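Side-chain contacts in cellulase (Uncultured bacterium, PDB 6XSO), which acts as a broad-specificity endoglucanase of glycoside hydrolase family 5, probably cutting internal beta-1,4 linkages of cellulose and related plant polysaccharides: residues 27-32 / 116-121; 109-114 / 162-167; 178-183 / 188-193; 249-254 / 266-271. One frame throughout, in Å; residues are numbered along the deposited sequence. Where two conformers were deposited one is given.

Contact 1 (27-32 / 116-121); sequences KNMGVG and YCIINV
Met29 lies across one face of the Tyr116 ring, the two side chains crossing at about a right angle. The touching group is the CG methylene, which stands 3.8 Å above the ring plane and is offset toward the rim. Its line to the centroid leans 24° from the ring normal, a CH-pi contact. The methionine chain runs extended beyond CG, and this carries CE past the tyrosine to Ile118, where Met29 CE approaches Ile118 CD1 at 4.4 Å. The phenol end meets Asn28 instead: Asn28 CB packs 3.2 Å from Tyr116 OH, and the amide plane is turned 30° from the ring. Both polar ends are held by one carboxylate, since Glu20 takes Tyr116 OH on one oxygen and Asn28 ND2 on the other. On the face away from Met29, Lys167 makes a cation-pi contact. Met29, Tyr116 and Ile118 face the inside of the TIM barrel at the N-terminal end of its strands, where helix 22-28 turns into strand 31-34 through Gly30 with its positive phi. Replacing Tyr116 by an alanine would probably leave a gap over Met29 CG and deprive one Glu20 oxygen of its hydroxyl partner. Apolar packing therefore joins the segments directly, with no hydrogen bond between them, while the polar rim is tied together through Glu20.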
loop_
_atom_site.group_PDB
_atom_site.type_symbol
_atom_site.label_atom_id
_atom_site.label_comp_id
_atom_site.label_asym_id
_atom_site.label_seq_id
_atom_site.Cartn_x
_atom_site.Cartn_y
_atom_site.Cartn_z
ATOM N N LYS A 27 -1.958 8.762 -11.966
ATOM C CA LYS A 27 -1.285 8.769 -13.262
ATOM C C LYS A 27 0.152 9.257 -13.137
ATOM O O LYS A 27 1.069 8.698 -13.757
ATOM C CB LYS A 27 -2.055 9.671 -14.228
ATOM C CG LYS A 27 -1.370 9.931 -15.562
ATOM C CD LYS A 27 -2.187 10.915 -16.402
ATOM C CE LYS A 27 -1.450 11.339 -17.674
ATOM N NZ LYS A 27 -0.204 12.112 -17.379
ATOM N N ASN A 28 0.371 10.316 -12.356
ATOM C CA ASN A 28 1.689 10.941 -12.308
ATOM C C ASN A 28 2.693 10.134 -11.492
ATOM O O ASN A 28 3.897 10.405 -11.589
ATOM C CB ASN A 28 1.604 12.363 -11.758
ATOM C CG ASN A 28 0.924 13.307 -12.705
ATOM O OD1 ASN A 28 0.930 13.093 -13.910
ATOM N ND2 ASN A 28 0.352 14.372 -12.169
ATOM N N MET A 29 2.225 9.166 -10.700
ATOM C CA MET A 29 3.135 8.305 -9.956
ATOM C C MET A 29 4.036 7.471 -10.866
ATOM O O MET A 29 5.126 7.061 -10.442
ATOM C CB MET A 29 2.346 7.340 -9.086
ATOM C CG MET A 29 1.732 7.965 -7.857
ATOM S SD MET A 29 0.532 6.890 -7.047
ATOM C CE MET A 29 -0.046 7.976 -5.736
ATOM N N GLY A 30 3.643 7.237 -12.112
ATOM C CA GLY A 30 4.479 6.411 -12.970
ATOM C C GLY A 30 4.511 4.975 -12.473
ATOM O O GLY A 30 3.473 4.372 -12.172
ATOM N N VAL A 31 5.722 4.422 -12.390
ATOM C CA VAL A 31 5.942 3.114 -11.787
ATOM C C VAL A 31 6.563 3.310 -10.412
ATOM O O VAL A 31 7.485 4.113 -10.249
ATOM C CB VAL A 31 6.804 2.153 -12.628
ATOM C CG1 VAL A 31 5.974 1.587 -13.754
ATOM C CG2 VAL A 31 8.077 2.823 -13.117
ATOM N N GLY A 32 6.059 2.543 -9.440
ATOM C CA GLY A 32 6.467 2.663 -8.058
ATOM C C GLY A 32 7.138 1.405 -7.527
ATOM O O GLY A 32 7.161 0.353 -8.170
ATOM N N TYR A 116 6.541 10.687 -5.484
ATOM C CA TYR A 116 5.439 10.515 -4.546
ATOM C C TYR A 116 5.832 9.536 -3.443
ATOM O O TYR A 116 6.644 8.631 -3.635
ATOM C CB TYR A 116 4.204 9.960 -5.265
ATOM C CG TYR A 116 3.568 10.929 -6.209
ATOM C CD1 TYR A 116 4.057 11.102 -7.490
ATOM C CD2 TYR A 116 2.491 11.695 -5.812
ATOM C CE1 TYR A 116 3.482 12.008 -8.362
ATOM C CE2 TYR A 116 1.912 12.591 -6.659
ATOM C CZ TYR A 116 2.406 12.738 -7.942
ATOM O OH TYR A 116 1.827 13.638 -8.790
ATOM N N CYS A 117 5.223 9.709 -2.269
ATOM C CA CYS A 117 5.452 8.829 -1.132
ATOM C C CYS A 117 4.112 8.464 -0.503
ATOM O O CYS A 117 3.328 9.350 -0.160
ATOM C CB CYS A 117 6.331 9.505 -0.076
ATOM S SG CYS A 117 6.839 8.369 1.239
ATOM N N ILE A 118 3.837 7.168 -0.377
ATOM C CA ILE A 118 2.667 6.676 0.354
ATOM C C ILE A 118 3.146 6.114 1.689
ATOM O O ILE A 118 4.031 5.254 1.717
ATOM C CB ILE A 118 1.949 5.577 -0.450
ATOM C CG1 ILE A 118 1.389 6.087 -1.777
ATOM C CG2 ILE A 118 0.822 4.953 0.399
ATOM C CD1 ILE A 118 0.960 4.927 -2.728
ATOM N N ILE A 119 2.530 6.558 2.795
ATOM C CA ILE A 119 2.743 5.931 4.098
ATOM C C ILE A 119 1.425 5.306 4.545
ATOM O O ILE A 119 0.347 5.831 4.248
ATOM C CB ILE A 119 3.276 6.866 5.193
ATOM C CG1 ILE A 119 2.383 8.089 5.340
ATOM C CG2 ILE A 119 4.733 7.252 4.881
ATOM C CD1 ILE A 119 2.780 8.968 6.543
ATOM N N ASN A 120 1.508 4.178 5.245
ATOM C CA ASN A 120 0.291 3.446 5.601
ATOM C C ASN A 120 0.349 2.950 7.053
ATOM O O ASN A 120 1.218 3.327 7.843
ATOM C CB ASN A 120 0.011 2.280 4.627
ATOM C CG ASN A 120 0.912 1.071 4.875
ATOM O OD1 ASN A 120 1.877 1.144 5.631
ATOM N ND2 ASN A 120 0.592 -0.046 4.237
ATOM N N VAL A 121 -0.610 2.087 7.377
ATOM C CA VAL A 121 -0.681 1.308 8.611
ATOM C C VAL A 121 -0.659 -0.148 8.137
ATOM O O VAL A 121 -1.606 -0.599 7.474
ATOM C CB VAL A 121 -1.952 1.653 9.400
ATOM C CG1 VAL A 121 -2.208 0.661 10.527
ATOM C CG2 VAL A 121 -1.866 3.083 9.967
#

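Contact 2 (109-114 / 162-167); sequences YVVAQD and KDYGDK
The side chain of Lys167 crosses that of Asp114 obliquely, and the closest approach is made by carbon rather than by the ammonium: Lys167 CE lies 3.6 Å from Asp114 O and 3.7 Å from Asp114 OD1. The charged atoms stay farther apart, with Lys167 NZ 4.0 Å from Asp114 OD1, beyond a salt bridge. Two waters span the interval. One donates to Asp114 OD2 and accepts from Lys167 NZ at 2.8 Å; the other does the same between Asp114 OD1 and Lys167 NZ, with a longer 3.1 Å bond to the ammonium. Bends at chi2 (-67°) and chi4 (-74°) curl the lysine chain so that its ammonium faces this pair of waters. Behind it, Val111 fills the space at the root of the lysine, with Val111 CG1 4.2 Å from Lys167 CB. Its other methyl, CG2, comes to the edge of the Tyr164 ring near the ring plane. In the TIM barrel this joins the C-terminal end of helix 97-111 to the loop leading from helix 140-161 into strand 168-171. A type I turn from Val111 to Asp114, closed by Asp114 N to Val111 O at 2.9 Å, brings the aspartate round to the lysine. Tyr164 is fixed in turn by its hydroxyl, which bonds to Asp108 and Lys104 of helix 97-111, and Arg227 holds the carbonyls of Tyr164 and Gly165.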
loop_
_atom_site.group_PDB
_atom_site.type_symbol
_atom_site.label_atom_id
_atom_site.label_comp_id
_atom_site.label_asym_id
_atom_site.label_seq_id
_atom_site.Cartn_x
_atom_site.Cartn_y
_atom_site.Cartn_z
ATOM N N TYR A 109 13.445 11.452 2.531
ATOM C CA TYR A 109 14.376 10.906 1.549
ATOM C C TYR A 109 13.679 10.710 0.208
ATOM O O TYR A 109 14.290 10.874 -0.860
ATOM C CB TYR A 109 14.881 9.530 1.986
ATOM C CG TYR A 109 15.687 9.425 3.256
ATOM C CD1 TYR A 109 16.291 10.527 3.844
ATOM C CD2 TYR A 109 15.875 8.185 3.843
ATOM C CE1 TYR A 109 17.038 10.390 5.012
ATOM C CE2 TYR A 109 16.620 8.036 4.992
ATOM C CZ TYR A 109 17.179 9.138 5.587
ATOM O OH TYR A 109 17.919 8.996 6.752
ATOM N N VAL A 110 12.412 10.293 0.247
ATOM C CA VAL A 110 11.670 10.012 -0.974
ATOM C C VAL A 110 11.290 11.300 -1.687
ATOM O O VAL A 110 11.543 11.472 -2.888
ATOM C CB VAL A 110 10.422 9.171 -0.653
ATOM C CG1 VAL A 110 9.563 9.035 -1.886
ATOM C CG2 VAL A 110 10.802 7.806 -0.085
ATOM N N VAL A 111 10.678 12.236 -0.962
ATOM C CA VAL A 111 10.191 13.443 -1.614
ATOM C C VAL A 111 11.340 14.352 -2.029
ATOM O O VAL A 111 11.155 15.219 -2.897
ATOM C CB VAL A 111 9.111 14.154 -0.771
ATOM C CG1 VAL A 111 7.912 13.231 -0.534
ATOM C CG2 VAL A 111 9.682 14.656 0.520
ATOM N N ALA A 112 12.539 14.157 -1.464
ATOM C CA ALA A 112 13.709 14.892 -1.925
ATOM C C ALA A 112 14.010 14.623 -3.387
ATOM O O ALA A 112 14.656 15.459 -4.028
ATOM C CB ALA A 112 14.931 14.494 -1.102
ATOM N N GLN A 113 13.558 13.484 -3.910
ATOM C CA GLN A 113 13.752 13.109 -5.301
ATOM C C GLN A 113 12.565 13.489 -6.163
ATOM O O GLN A 113 12.489 13.072 -7.320
ATOM C CB GLN A 113 14.019 11.611 -5.419
ATOM C CG GLN A 113 15.222 11.172 -4.602
ATOM C CD GLN A 113 16.528 11.873 -5.030
ATOM O OE1 GLN A 113 16.700 12.257 -6.188
ATOM N NE2 GLN A 113 17.450 12.009 -4.094
ATOM N N ASP A 114 11.636 14.261 -5.620
ATOM C CA ASP A 114 10.405 14.634 -6.307
ATOM C C ASP A 114 9.598 13.406 -6.719
ATOM O O ASP A 114 8.871 13.423 -7.719
ATOM C CB ASP A 114 10.657 15.570 -7.486
ATOM C CG ASP A 114 9.454 16.437 -7.777
ATOM O OD1 ASP A 114 8.873 16.992 -6.814
ATOM O OD2 ASP A 114 9.082 16.547 -8.963
ATOM N N LYS A 162 1.143 17.085 8.191
ATOM C CA LYS A 162 0.150 18.041 7.707
ATOM C C LYS A 162 0.728 19.046 6.713
ATOM O O LYS A 162 0.053 19.401 5.740
ATOM C CB LYS A 162 -0.506 18.756 8.893
ATOM C CG LYS A 162 -1.530 19.826 8.508
ATOM C CD LYS A 162 -2.395 20.285 9.709
ATOM C CE LYS A 162 -1.563 20.792 10.860
ATOM N NZ LYS A 162 -2.408 21.044 12.081
ATOM N N ASP A 163 1.963 19.524 6.937
ATOM C CA ASP A 163 2.531 20.611 6.134
ATOM C C ASP A 163 3.161 20.139 4.826
ATOM O O ASP A 163 3.647 20.976 4.058
ATOM C CB ASP A 163 3.580 21.403 6.964
ATOM C CG ASP A 163 3.925 22.781 6.364
ATOM O OD1 ASP A 163 2.987 23.493 5.938
ATOM O OD2 ASP A 163 5.120 23.199 6.364
ATOM N N TYR A 164 3.171 18.835 4.553
ATOM C CA TYR A 164 3.705 18.350 3.290
ATOM C C TYR A 164 2.714 18.629 2.168
ATOM O O TYR A 164 1.498 18.657 2.376
ATOM C CB TYR A 164 3.954 16.848 3.361
ATOM C CG TYR A 164 5.180 16.495 4.153
ATOM C CD1 TYR A 164 5.153 16.498 5.537
ATOM C CD2 TYR A 164 6.377 16.195 3.521
ATOM C CE1 TYR A 164 6.278 16.189 6.285
ATOM C CE2 TYR A 164 7.523 15.885 4.261
ATOM C CZ TYR A 164 7.464 15.878 5.636
ATOM O OH TYR A 164 8.565 15.578 6.410
ATOM N N GLY A 165 3.249 18.854 0.965
ATOM C CA GLY A 165 2.425 19.021 -0.213
ATOM C C GLY A 165 1.889 17.713 -0.756
ATOM O O GLY A 165 1.886 16.684 -0.078
ATOM N N ASP A 166 1.413 17.763 -2.001
ATOM C CA ASP A 166 0.602 16.670 -2.525
ATOM C C ASP A 166 1.410 15.455 -2.963
ATOM O O ASP A 166 0.804 14.440 -3.317
ATOM C CB ASP A 166 -0.400 17.145 -3.600
ATOM C CG ASP A 166 0.240 17.533 -4.919
ATOM O OD1 ASP A 166 1.480 17.479 -5.062
ATOM O OD2 ASP A 166 -0.536 17.893 -5.845
ATOM N N LYS A 167 2.738 15.482 -2.838
ATOM C CA LYS A 167 3.515 14.277 -3.106
ATOM C C LYS A 167 3.366 13.235 -2.005
ATOM O O LYS A 167 3.669 12.058 -2.245
ATOM C CB LYS A 167 4.991 14.626 -3.273
ATOM C CG LYS A 167 5.311 15.369 -4.563
ATOM C CD LYS A 167 5.104 14.485 -5.776
ATOM C CE LYS A 167 5.748 15.093 -7.040
ATOM N NZ LYS A 167 4.977 16.245 -7.553
HETATM O O HOH W 1 6.543 16.922 -9.797
HETATM O O HOH W 2 6.524 18.508 -6.043
#

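Contact 3 (178-183 / 188-193); sequences DKLNSW and FAASGQ
Ser182 and Ala189 bring the two loop segments closest, their CA atoms 4.8 Å apart, just after a type I turn that runs from Asp178 to Asn181. The serine hydroxyl is the polar centre of the contact. Ser182 OG accepts the backbone N-H of Ala189 at 2.9 Å in a fairly straight bond (161°), and it donates to the syn lone pair of Asp178 OD2 at 2.8 Å. With chi1 at -62° the hydroxyl swings beside its own backbone N, from where it can serve both partners. Asp178 grips the turn as well: its OD1 accepts Ser182 N at 3.0 Å from above the carboxylate plane and, weakly, Leu180 N, while OD2 also receives the backbone N-H of Ser187. Apolar groups flank this network. Leu180 CB lies 3.9 Å from Ala189 CB, and the extended leucine branch places Leu180 CD1 3.7 Å from Ala190 CB. On the other flank Phe188 CB rests 3.3 Å from Trp183 O; the phenylalanine ring also meets Phe185 and Trp243. An alanine in place of Ser182 removes the hydroxyl shared by Ala189 N and Asp178 OD2, and is likely to leave the two segments without a direct hydrogen bond and less firmly held together. A buried Asp-Ser pair thus shapes the long excursion between strand 168-171 and helix 196-219, one of the loops that follow the C-terminal ends of TIM-barrel strands, the side on which this fold carries its active site.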
loop_
_atom_site.group_PDB
_atom_site.type_symbol
_atom_site.label_atom_id
_atom_site.label_comp_id
_atom_site.label_asym_id
_atom_site.label_seq_id
_atom_site.Cartn_x
_atom_site.Cartn_y
_atom_site.Cartn_z
ATOM N N ASP A 178 -10.676 -10.852 8.267
ATOM C CA ASP A 178 -11.653 -11.210 9.287
ATOM C C ASP A 178 -10.958 -11.989 10.399
ATOM O O ASP A 178 -9.749 -12.228 10.376
ATOM C CB ASP A 178 -12.836 -11.946 8.651
ATOM C CG ASP A 178 -12.456 -13.290 8.059
ATOM O OD1 ASP A 178 -11.413 -13.856 8.444
ATOM O OD2 ASP A 178 -13.217 -13.792 7.202
ATOM N N LYS A 179 -11.734 -12.372 11.415
ATOM C CA LYS A 179 -11.135 -13.053 12.550
ATOM C C LYS A 179 -10.695 -14.465 12.223
ATOM O O LYS A 179 -10.026 -15.086 13.058
ATOM C CB LYS A 179 -12.096 -13.069 13.748
ATOM C CG LYS A 179 -13.264 -14.013 13.657
ATOM C CD LYS A 179 -14.160 -13.892 14.872
ATOM C CE LYS A 179 -15.411 -14.707 14.701
ATOM N NZ LYS A 179 -16.302 -14.580 15.905
ATOM N N LEU A 180 -11.069 -14.979 11.053
ATOM C CA LEU A 180 -10.629 -16.277 10.562
ATOM C C LEU A 180 -9.413 -16.158 9.664
ATOM O O LEU A 180 -8.946 -17.175 9.146
ATOM C CB LEU A 180 -11.754 -16.935 9.758
ATOM C CG LEU A 180 -13.130 -16.937 10.426
ATOM C CD1 LEU A 180 -14.182 -17.442 9.447
ATOM C CD2 LEU A 180 -13.146 -17.764 11.691
ATOM N N ASN A 181 -8.904 -14.936 9.479
ATOM C CA ASN A 181 -7.748 -14.672 8.635
ATOM C C ASN A 181 -8.008 -15.107 7.200
ATOM O O ASN A 181 -7.126 -15.634 6.520
ATOM C CB ASN A 181 -6.497 -15.311 9.230
ATOM C CG ASN A 181 -6.215 -14.793 10.622
ATOM O OD1 ASN A 181 -5.922 -13.612 10.795
ATOM N ND2 ASN A 181 -6.363 -15.656 11.631
ATOM N N SER A 182 -9.228 -14.847 6.721
ATOM C CA SER A 182 -9.605 -15.279 5.382
ATOM C C SER A 182 -8.950 -14.415 4.311
ATOM O O SER A 182 -9.101 -13.188 4.307
ATOM C CB SER A 182 -11.118 -15.148 5.191
ATOM O OG SER A 182 -11.856 -15.950 6.082
ATOM N N TRP A 183 -8.262 -15.064 3.374
ATOM C CA TRP A 183 -7.843 -14.411 2.141
ATOM C C TRP A 183 -8.974 -14.487 1.113
ATOM O O TRP A 183 -9.990 -15.157 1.311
ATOM C CB TRP A 183 -6.525 -15.028 1.618
ATOM C CG TRP A 183 -5.398 -14.787 2.583
ATOM C CD1 TRP A 183 -4.849 -15.689 3.452
ATOM C CD2 TRP A 183 -4.734 -13.546 2.819
ATOM N NE1 TRP A 183 -3.885 -15.086 4.212
ATOM C CE2 TRP A 183 -3.777 -13.772 3.832
ATOM C CE3 TRP A 183 -4.804 -12.278 2.232
ATOM C CZ2 TRP A 183 -2.931 -12.768 4.297
ATOM C CZ3 TRP A 183 -3.971 -11.274 2.706
ATOM C CH2 TRP A 183 -3.045 -11.525 3.726
ATOM N N PHE A 188 -13.980 -16.632 3.652
ATOM C CA PHE A 188 -13.505 -17.771 2.863
ATOM C C PHE A 188 -12.956 -18.889 3.738
ATOM O O PHE A 188 -13.077 -20.066 3.380
ATOM C CB PHE A 188 -12.465 -17.269 1.855
ATOM C CG PHE A 188 -11.813 -18.349 1.008
ATOM C CD1 PHE A 188 -12.575 -19.229 0.253
ATOM C CD2 PHE A 188 -10.438 -18.452 0.956
ATOM C CE1 PHE A 188 -11.967 -20.195 -0.523
ATOM C CE2 PHE A 188 -9.830 -19.416 0.183
ATOM C CZ PHE A 188 -10.597 -20.289 -0.553
ATOM N N ALA A 189 -12.382 -18.554 4.889
ATOM C CA ALA A 189 -11.785 -19.561 5.765
ATOM C C ALA A 189 -12.791 -20.215 6.706
ATOM O O ALA A 189 -12.406 -21.081 7.503
ATOM C CB ALA A 189 -10.632 -18.945 6.558
ATOM N N ALA A 190 -14.065 -19.836 6.625
ATOM C CA ALA A 190 -15.075 -20.450 7.461
ATOM C C ALA A 190 -15.401 -21.859 6.970
ATOM O O ALA A 190 -15.054 -22.258 5.856
ATOM C CB ALA A 190 -16.367 -19.633 7.417
ATOM N N SER A 191 -16.097 -22.614 7.823
ATOM C CA SER A 191 -16.654 -23.893 7.396
ATOM C C SER A 191 -17.461 -23.697 6.121
ATOM O O SER A 191 -18.230 -22.734 6.002
ATOM C CB SER A 191 -17.539 -24.460 8.501
ATOM O OG SER A 191 -16.763 -24.692 9.663
ATOM N N GLY A 192 -17.266 -24.594 5.158
ATOM C CA GLY A 192 -17.989 -24.489 3.909
ATOM C C GLY A 192 -17.561 -23.344 3.025
ATOM O O GLY A 192 -18.200 -23.097 1.998
ATOM N N GLN A 193 -16.491 -22.636 3.392
ATOM C CA GLN A 193 -15.925 -21.541 2.615
ATOM C C GLN A 193 -16.806 -20.298 2.597
ATOM O O GLN A 193 -16.612 -19.421 1.751
ATOM C CB GLN A 193 -15.552 -21.970 1.190
ATOM C CG GLN A 193 -14.400 -22.970 1.134
ATOM C CD GLN A 193 -14.793 -24.369 1.571
ATOM O OE1 GLN A 193 -15.653 -25.005 0.958
ATOM N NE2 GLN A 193 -14.160 -24.861 2.632
#

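Contact 4 (249-254 / 266-271); sequences DPLSKL and VQVHAY
Leu254 and Val266 reach toward each other tip to tip, packing the segment after short helix 249-252 against strand 264-270 within one beta-alpha-beta unit of the TIM barrel. Leu254 CD2 faces both valine methyls almost equally, 3.8 Å from Val266 CG1 and 3.9 Å from Val266 CG2. The leucine gets there with CG anti to its backbone N (chi1 -178°) and chi2 at 62°; the valine presents both branches because CG1 is anti to the nitrogen and CG2 anti to the carbonyl carbon. Phe297 of helix 279-298 packs on both residues and closes the cluster from the neighbouring helix. A looser second pair forms farther along the strand. The CB of Leu251 leaves the helix pointing neither at the strand nor away from it, but its CD2, the branch that does not continue the extended chain, turns to within 4.4 Å of Val268 CG1. Strand alternation sets Gln267 on the other side from these valines, and nothing polar crosses between the segments. Past Val268 comes His269, whose ND1 bonds to Glu175, while its NE2 donates to Gln267 OE1 at 2.8 Å; that oxygen lies in the imidazole plane, though the nitrogen is tilted 25° out of the carbonyl plane of the glutamine.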
loop_
_atom_site.group_PDB
_atom_site.type_symbol
_atom_site.label_atom_id
_atom_site.label_comp_id
_atom_site.label_asym_id
_atom_site.label_seq_id
_atom_site.Cartn_x
_atom_site.Cartn_y
_atom_site.Cartn_z
ATOM N N ASP A 249 -16.793 -9.668 -4.095
ATOM C CA ASP A 249 -17.354 -8.976 -2.936
ATOM C C ASP A 249 -16.400 -7.946 -2.322
ATOM O O ASP A 249 -16.885 -6.879 -1.922
ATOM C CB ASP A 249 -17.845 -9.980 -1.880
ATOM C CG ASP A 249 -19.026 -10.843 -2.355
ATOM O OD1 ASP A 249 -19.441 -10.779 -3.530
ATOM O OD2 ASP A 249 -19.557 -11.596 -1.511
ATOM N N PRO A 250 -15.088 -8.179 -2.198
ATOM C CA PRO A 250 -14.202 -7.102 -1.697
ATOM C C PRO A 250 -14.278 -5.826 -2.517
ATOM O O PRO A 250 -14.070 -4.721 -1.985
ATOM C CB PRO A 250 -12.809 -7.749 -1.734
ATOM C CG PRO A 250 -13.108 -9.207 -1.507
ATOM C CD PRO A 250 -14.362 -9.454 -2.351
ATOM N N LEU A 251 -14.593 -5.936 -3.803
ATOM C CA LEU A 251 -14.731 -4.751 -4.633
ATOM C C LEU A 251 -16.129 -4.143 -4.526
ATOM O O LEU A 251 -16.276 -2.931 -4.340
ATOM C CB LEU A 251 -14.450 -5.078 -6.107
ATOM C CG LEU A 251 -13.171 -5.823 -6.486
ATOM C CD1 LEU A 251 -12.990 -5.807 -8.002
ATOM C CD2 LEU A 251 -11.919 -5.258 -5.830
ATOM N N SER A 252 -17.162 -4.973 -4.636
ATOM C CA SER A 252 -18.514 -4.453 -4.711
ATOM C C SER A 252 -19.051 -4.021 -3.364
ATOM O O SER A 252 -20.001 -3.234 -3.322
ATOM C CB SER A 252 -19.457 -5.503 -5.290
ATOM O OG SER A 252 -19.651 -6.573 -4.378
ATOM N N LYS A 253 -18.481 -4.526 -2.271
ATOM C CA LYS A 253 -18.956 -4.211 -0.932
ATOM C C LYS A 253 -18.151 -3.108 -0.256
ATOM O O LYS A 253 -18.406 -2.796 0.917
ATOM C CB LYS A 253 -18.952 -5.479 -0.065
ATOM C CG LYS A 253 -19.775 -6.636 -0.598
ATOM C CD LYS A 253 -21.236 -6.402 -0.500
ATOM C CE LYS A 253 -21.979 -7.643 -0.983
ATOM N NZ LYS A 253 -23.411 -7.342 -1.182
ATOM N N LEU A 254 -17.196 -2.509 -0.959
ATOM C CA LEU A 254 -16.468 -1.360 -0.438
ATOM C C LEU A 254 -17.313 -0.111 -0.633
ATOM O O LEU A 254 -17.870 0.110 -1.713
ATOM C CB LEU A 254 -15.140 -1.208 -1.191
ATOM C CG LEU A 254 -14.253 -0.069 -0.719
ATOM C CD1 LEU A 254 -13.826 -0.247 0.740
ATOM C CD2 LEU A 254 -13.013 0.089 -1.568
ATOM N N VAL A 266 -8.590 4.001 -4.400
ATOM C CA VAL A 266 -8.774 2.660 -3.850
ATOM C C VAL A 266 -7.549 1.828 -4.187
ATOM O O VAL A 266 -7.023 1.901 -5.306
ATOM C CB VAL A 266 -10.061 1.998 -4.383
ATOM C CG1 VAL A 266 -10.131 0.497 -4.034
ATOM C CG2 VAL A 266 -11.279 2.742 -3.842
ATOM N N GLN A 267 -7.099 1.028 -3.225
ATOM C CA GLN A 267 -5.923 0.194 -3.426
ATOM C C GLN A 267 -6.226 -1.286 -3.242
ATOM O O GLN A 267 -6.943 -1.691 -2.320
ATOM C CB GLN A 267 -4.769 0.617 -2.480
ATOM C CG GLN A 267 -3.612 -0.395 -2.428
ATOM C CD GLN A 267 -2.411 0.025 -1.592
ATOM O OE1 GLN A 267 -1.516 -0.779 -1.358
ATOM N NE2 GLN A 267 -2.375 1.281 -1.170
ATOM N N VAL A 268 -5.639 -2.079 -4.143
ATOM C CA VAL A 268 -5.609 -3.525 -4.083
ATOM C C VAL A 268 -4.166 -3.971 -4.304
ATOM O O VAL A 268 -3.309 -3.189 -4.722
ATOM C CB VAL A 268 -6.509 -4.155 -5.152
ATOM C CG1 VAL A 268 -7.940 -3.625 -5.030
ATOM C CG2 VAL A 268 -5.960 -3.884 -6.562
ATOM N N HIS A 269 -3.912 -5.246 -4.002
ATOM C CA HIS A 269 -2.625 -5.882 -4.284
ATOM C C HIS A 269 -2.849 -7.010 -5.280
ATOM O O HIS A 269 -3.964 -7.516 -5.428
ATOM C CB HIS A 269 -2.006 -6.426 -2.998
ATOM C CG HIS A 269 -1.725 -5.357 -1.987
ATOM N ND1 HIS A 269 -1.462 -5.626 -0.660
ATOM C CD2 HIS A 269 -1.682 -4.012 -2.115
ATOM C CE1 HIS A 269 -1.262 -4.489 -0.014
ATOM N NE2 HIS A 269 -1.419 -3.494 -0.868
ATOM N N ALA A 270 -1.790 -7.377 -6.010
ATOM C CA ALA A 270 -1.927 -8.433 -7.013
ATOM C C ALA A 270 -0.629 -9.214 -7.144
ATOM O O ALA A 270 0.415 -8.645 -7.489
ATOM C CB ALA A 270 -2.284 -7.837 -8.375
ATOM N N TYR A 271 -0.722 -10.530 -6.944
ATOM C CA TYR A 271 0.404 -11.441 -7.135
ATOM C C TYR A 271 -0.061 -12.594 -8.014
ATOM O O TYR A 271 -0.254 -13.721 -7.546
ATOM C CB TYR A 271 0.913 -11.935 -5.788
ATOM C CG TYR A 271 1.548 -10.855 -4.935
ATOM C CD1 TYR A 271 2.909 -10.650 -4.952
ATOM C CD2 TYR A 271 0.790 -10.075 -4.071
ATOM C CE1 TYR A 271 3.504 -9.691 -4.141
ATOM C CE2 TYR A 271 1.367 -9.118 -3.268
ATOM C CZ TYR A 271 2.725 -8.934 -3.288
ATOM O OH TYR A 271 3.344 -8.014 -2.474
#

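How the contacts relate
All four contacts belong to one eight-stranded TIM barrel. Contacts 1 and 2 alternate along the chain, and contacts 3 and 4 follow in series. The first two lie with centres 11 Å apart and touch: helix 97-111 is followed, after a short turn, by strand 116-119, and Cys117 N probably bonds to Lys167 O at 2.8 Å. Contact 4 reaches the same sheet through strand 264-270, about 17 Å from contact 1 between centres. Contact 3, in the loop after strand 168-171, has its centre about 39 Å from that of contact 2, on the opposite side of the chain's centre. Contact 1 thus packs inside the barrel, contact 4 outside its wall, and the surface contacts shape loops at its two ends.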